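Local coordinates for RNA-dependent RNA Polymerase (Bombyx mori cytoplasmic polyhedrosis virus, PDB 6TZ0), which synthesises viral RNA inside the double-stranded RNA virus particle, making plus strands in fully conservative transcription and probably minus strands in genome replication, at residues Ala444-Ala454 with Lys976-Lys985. Residues are numbered along the deposited sequence; the frame is centred on the assembly and turned at random.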
loop_
_atom_site.group_PDB
_atom_site.type_symbol
_atom_site.label_atom_id
_atom_site.label_comp_id
_atom_site.label_asym_id
_atom_site.label_seq_id
_atom_site.Cartn_x
_atom_site.Cartn_y
_atom_site.Cartn_z
ATOM N N ALA A 444 23.401 6.379 -9.266
ATOM C CA ALA A 444 23.115 4.955 -9.242
ATOM C C ALA A 444 21.855 4.670 -10.046
ATOM O O ALA A 444 21.143 5.578 -10.479
ATOM C CB ALA A 444 22.964 4.443 -7.807
ATOM N N TRP A 445 21.609 3.383 -10.265
ATOM C CA TRP A 445 20.326 2.867 -10.722
ATOM C C TRP A 445 19.749 2.045 -9.585
ATOM O O TRP A 445 20.376 1.077 -9.141
ATOM C CB TRP A 445 20.484 2.006 -11.975
ATOM C CG TRP A 445 20.817 2.764 -13.212
ATOM C CD1 TRP A 445 22.060 3.079 -13.668
ATOM C CD2 TRP A 445 19.897 3.246 -14.190
ATOM N NE1 TRP A 445 21.972 3.755 -14.854
ATOM C CE2 TRP A 445 20.652 3.871 -15.199
ATOM C CE3 TRP A 445 18.505 3.222 -14.307
ATOM C CZ2 TRP A 445 20.066 4.468 -16.310
ATOM C CZ3 TRP A 445 17.924 3.815 -15.411
ATOM C CH2 TRP A 445 18.703 4.430 -16.398
ATOM N N SER A 446 18.567 2.425 -9.110
ATOM C CA SER A 446 17.982 1.747 -7.966
ATOM C C SER A 446 16.476 1.947 -7.980
ATOM O O SER A 446 15.952 2.840 -8.647
ATOM C CB SER A 446 18.577 2.257 -6.654
ATOM O OG SER A 446 18.026 1.559 -5.554
ATOM N N ASN A 447 15.790 1.102 -7.220
ATOM C CA ASN A 447 14.361 1.232 -7.001
ATOM C C ASN A 447 13.996 1.330 -5.530
ATOM O O ASN A 447 12.806 1.311 -5.202
ATOM C CB ASN A 447 13.611 0.062 -7.652
ATOM C CG ASN A 447 14.120 -1.295 -7.203
ATOM O OD1 ASN A 447 15.030 -1.404 -6.384
ATOM N ND2 ASN A 447 13.508 -2.346 -7.729
ATOM N N SER A 448 14.977 1.413 -4.638
ATOM C CA SER A 448 14.694 1.558 -3.223
ATOM C C SER A 448 14.551 3.028 -2.869
ATOM O O SER A 448 15.226 3.888 -3.440
ATOM C CB SER A 448 15.802 0.936 -2.383
ATOM O OG SER A 448 16.984 1.688 -2.509
ATOM N N ARG A 449 13.670 3.311 -1.912
ATOM C CA ARG A 449 13.453 4.687 -1.495
ATOM C C ARG A 449 14.609 5.213 -0.660
ATOM O O ARG A 449 14.840 6.424 -0.624
ATOM C CB ARG A 449 12.145 4.795 -0.721
ATOM C CG ARG A 449 10.937 4.579 -1.585
ATOM C CD ARG A 449 9.663 4.837 -0.829
ATOM N NE ARG A 449 8.501 4.639 -1.685
ATOM C CZ ARG A 449 7.983 5.580 -2.464
ATOM N NH1 ARG A 449 8.518 6.788 -2.496
ATOM N NH2 ARG A 449 6.925 5.316 -3.209
ATOM N N ILE A 450 15.365 4.328 -0.016
ATOM C CA ILE A 450 16.416 4.810 0.868
ATOM C C ILE A 450 17.674 5.194 0.080
ATOM O O ILE A 450 18.374 6.137 0.458
ATOM C CB ILE A 450 16.681 3.773 1.980
ATOM C CG1 ILE A 450 17.477 4.399 3.120
ATOM C CG2 ILE A 450 17.347 2.517 1.456
ATOM C CD1 ILE A 450 16.712 5.474 3.860
ATOM N N VAL A 451 17.944 4.552 -1.057
ATOM C CA VAL A 451 19.047 4.997 -1.906
ATOM C C VAL A 451 18.668 6.276 -2.640
ATOM O O VAL A 451 19.491 7.183 -2.800
ATOM C CB VAL A 451 19.465 3.862 -2.864
ATOM C CG1 VAL A 451 20.462 4.330 -3.901
ATOM C CG2 VAL A 451 20.088 2.744 -2.073
ATOM N N MET A 452 17.401 6.383 -3.043
ATOM C CA MET A 452 16.868 7.620 -3.611
ATOM C C MET A 452 16.955 8.776 -2.622
ATOM O O MET A 452 17.245 9.913 -3.008
ATOM C CB MET A 452 15.426 7.371 -4.049
ATOM C CG MET A 452 14.610 8.557 -4.532
ATOM S SD MET A 452 15.032 9.370 -6.069
ATOM C CE MET A 452 14.098 10.886 -5.885
ATOM N N GLN A 453 16.735 8.501 -1.339
ATOM C CA GLN A 453 16.852 9.546 -0.330
ATOM C C GLN A 453 18.313 9.872 -0.037
ATOM O O GLN A 453 18.650 11.025 0.246
ATOM C CB GLN A 453 16.109 9.116 0.936
ATOM C CG GLN A 453 16.122 10.130 2.057
ATOM C CD GLN A 453 15.428 11.415 1.692
ATOM O OE1 GLN A 453 14.351 11.410 1.109
ATOM N NE2 GLN A 453 16.055 12.529 2.019
ATOM N N ALA A 454 19.195 8.875 -0.115
ATOM C CA ALA A 454 20.616 9.122 0.097
ATOM C C ALA A 454 21.247 9.888 -1.060
ATOM O O ALA A 454 22.256 10.572 -0.869
ATOM C CB ALA A 454 21.346 7.801 0.313
ATOM N N LYS A 976 22.652 -1.625 3.447
ATOM C CA LYS A 976 21.379 -1.537 2.736
ATOM C C LYS A 976 21.539 -0.801 1.410
ATOM O O LYS A 976 21.010 -1.243 0.374
ATOM C CB LYS A 976 20.351 -0.841 3.627
ATOM C CG LYS A 976 18.921 -0.936 3.149
ATOM C CD LYS A 976 18.006 -0.153 4.079
ATOM C CE LYS A 976 17.874 -0.812 5.443
ATOM N NZ LYS A 976 17.105 -2.084 5.391
ATOM N N ILE A 977 22.299 0.299 1.422
ATOM C CA ILE A 977 22.602 1.021 0.189
ATOM C C ILE A 977 23.451 0.164 -0.745
ATOM O O ILE A 977 23.243 0.162 -1.965
ATOM C CB ILE A 977 23.271 2.370 0.521
ATOM C CG1 ILE A 977 22.266 3.286 1.214
ATOM C CG2 ILE A 977 23.810 3.070 -0.714
ATOM C CD1 ILE A 977 22.864 4.552 1.740
ATOM N N GLN A 978 24.375 -0.627 -0.188
ATOM C CA GLN A 978 25.219 -1.483 -1.017
ATOM C C GLN A 978 24.424 -2.610 -1.661
ATOM O O GLN A 978 24.738 -3.018 -2.783
ATOM C CB GLN A 978 26.368 -2.046 -0.180
ATOM C CG GLN A 978 27.505 -2.670 -0.981
ATOM C CD GLN A 978 27.304 -4.144 -1.266
ATOM O OE1 GLN A 978 26.673 -4.857 -0.489
ATOM N NE2 GLN A 978 27.839 -4.606 -2.390
ATOM N N LYS A 979 23.400 -3.125 -0.977
ATOM C CA LYS A 979 22.560 -4.148 -1.590
ATOM C C LYS A 979 21.708 -3.563 -2.704
ATOM O O LYS A 979 21.677 -4.098 -3.817
ATOM C CB LYS A 979 21.661 -4.823 -0.552
ATOM C CG LYS A 979 22.389 -5.605 0.512
ATOM C CD LYS A 979 23.168 -6.766 -0.054
ATOM C CE LYS A 979 23.811 -7.558 1.070
ATOM N NZ LYS A 979 24.886 -6.767 1.740
ATOM N N SER A 980 21.013 -2.464 -2.432
ATOM C CA SER A 980 19.966 -2.052 -3.356
ATOM C C SER A 980 20.399 -1.012 -4.387
ATOM O O SER A 980 19.533 -0.342 -4.952
ATOM C CB SER A 980 18.761 -1.535 -2.570
ATOM O OG SER A 980 19.103 -0.393 -1.815
ATOM N N ALA A 981 21.689 -0.868 -4.675
ATOM C CA ALA A 981 22.134 0.092 -5.677
ATOM C C ALA A 981 22.963 -0.578 -6.766
ATOM O O ALA A 981 23.668 -1.562 -6.524
ATOM C CB ALA A 981 22.946 1.220 -5.042
ATOM N N MET A 982 22.875 -0.023 -7.975
ATOM C CA MET A 982 23.575 -0.533 -9.144
ATOM C C MET A 982 24.218 0.621 -9.894
ATOM O O MET A 982 23.743 1.756 -9.836
ATOM C CB MET A 982 22.634 -1.256 -10.098
ATOM C CG MET A 982 22.043 -2.526 -9.564
ATOM S SD MET A 982 20.872 -3.154 -10.763
ATOM C CE MET A 982 19.603 -1.927 -10.543
ATOM N N ALA A 983 25.295 0.320 -10.616
ATOM C CA ALA A 983 25.926 1.302 -11.484
ATOM C C ALA A 983 25.454 1.209 -12.927
ATOM O O ALA A 983 25.912 1.994 -13.762
ATOM C CB ALA A 983 27.449 1.160 -11.435
ATOM N N THR A 984 24.554 0.280 -13.236
ATOM C CA THR A 984 23.982 0.155 -14.566
ATOM C C THR A 984 22.534 -0.292 -14.437
ATOM O O THR A 984 22.066 -0.647 -13.353
ATOM C CB THR A 984 24.773 -0.824 -15.432
ATOM O OG1 THR A 984 24.221 -0.846 -16.754
ATOM C CG2 THR A 984 24.722 -2.217 -14.834
ATOM N N LYS A 985 21.819 -0.279 -15.559
ATOM C CA LYS A 985 20.398 -0.593 -15.541
ATOM C C LYS A 985 20.081 -2.034 -15.913
ATOM O O LYS A 985 18.912 -2.426 -15.837
ATOM C CB LYS A 985 19.634 0.345 -16.480
ATOM C CG LYS A 985 19.959 0.162 -17.947
ATOM C CD LYS A 985 19.202 1.168 -18.798
ATOM C CE LYS A 985 19.545 1.028 -20.273
ATOM N NZ LYS A 985 19.039 -0.247 -20.855
#
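W445 N donates to M982 O at 2.7 Å, almost linearly, whereas the return bond from M982 N to W445 O is bent to 131°; together they make a single antiparallel hydrogen-bonded pair. It joins strand 442-446 of the polymerase domain, with the start of the helix after it, to the C-terminal region just where helix 973-979 ends, away from the catalytic metal site. K985 CB lies over one face of the W445 indole, 3.7 Å from the centroid of the six-membered ring and 11° off its normal, a CH-pi contact. Further along, S446 OG, swung anti to its own backbone N (chi1 -178°), is turned toward the carbonyl oxygen S980 O; the modelled separation is too short to trust, so the length of this bond is doubtful. S448 N gives S446 OG a nearly straight bond of 3.2 Å, closing an ST turn. S448 OG and S980 OG are hydrogen-bonded at 3.0 Å, and S448 OG also accepts a weak N-cap bond from V451 N at the start of helix 449-455. On the helical side V451 CG2 lies against I977 and A454 CB meets I977 CD1 at 3.9 Å, while L937 and A934 of helix 927-937 continue this apolar layer. The join thus rests on one backbone pair, a few serine hydroxyls and apolar contacts, with no salt bridge between the two segments.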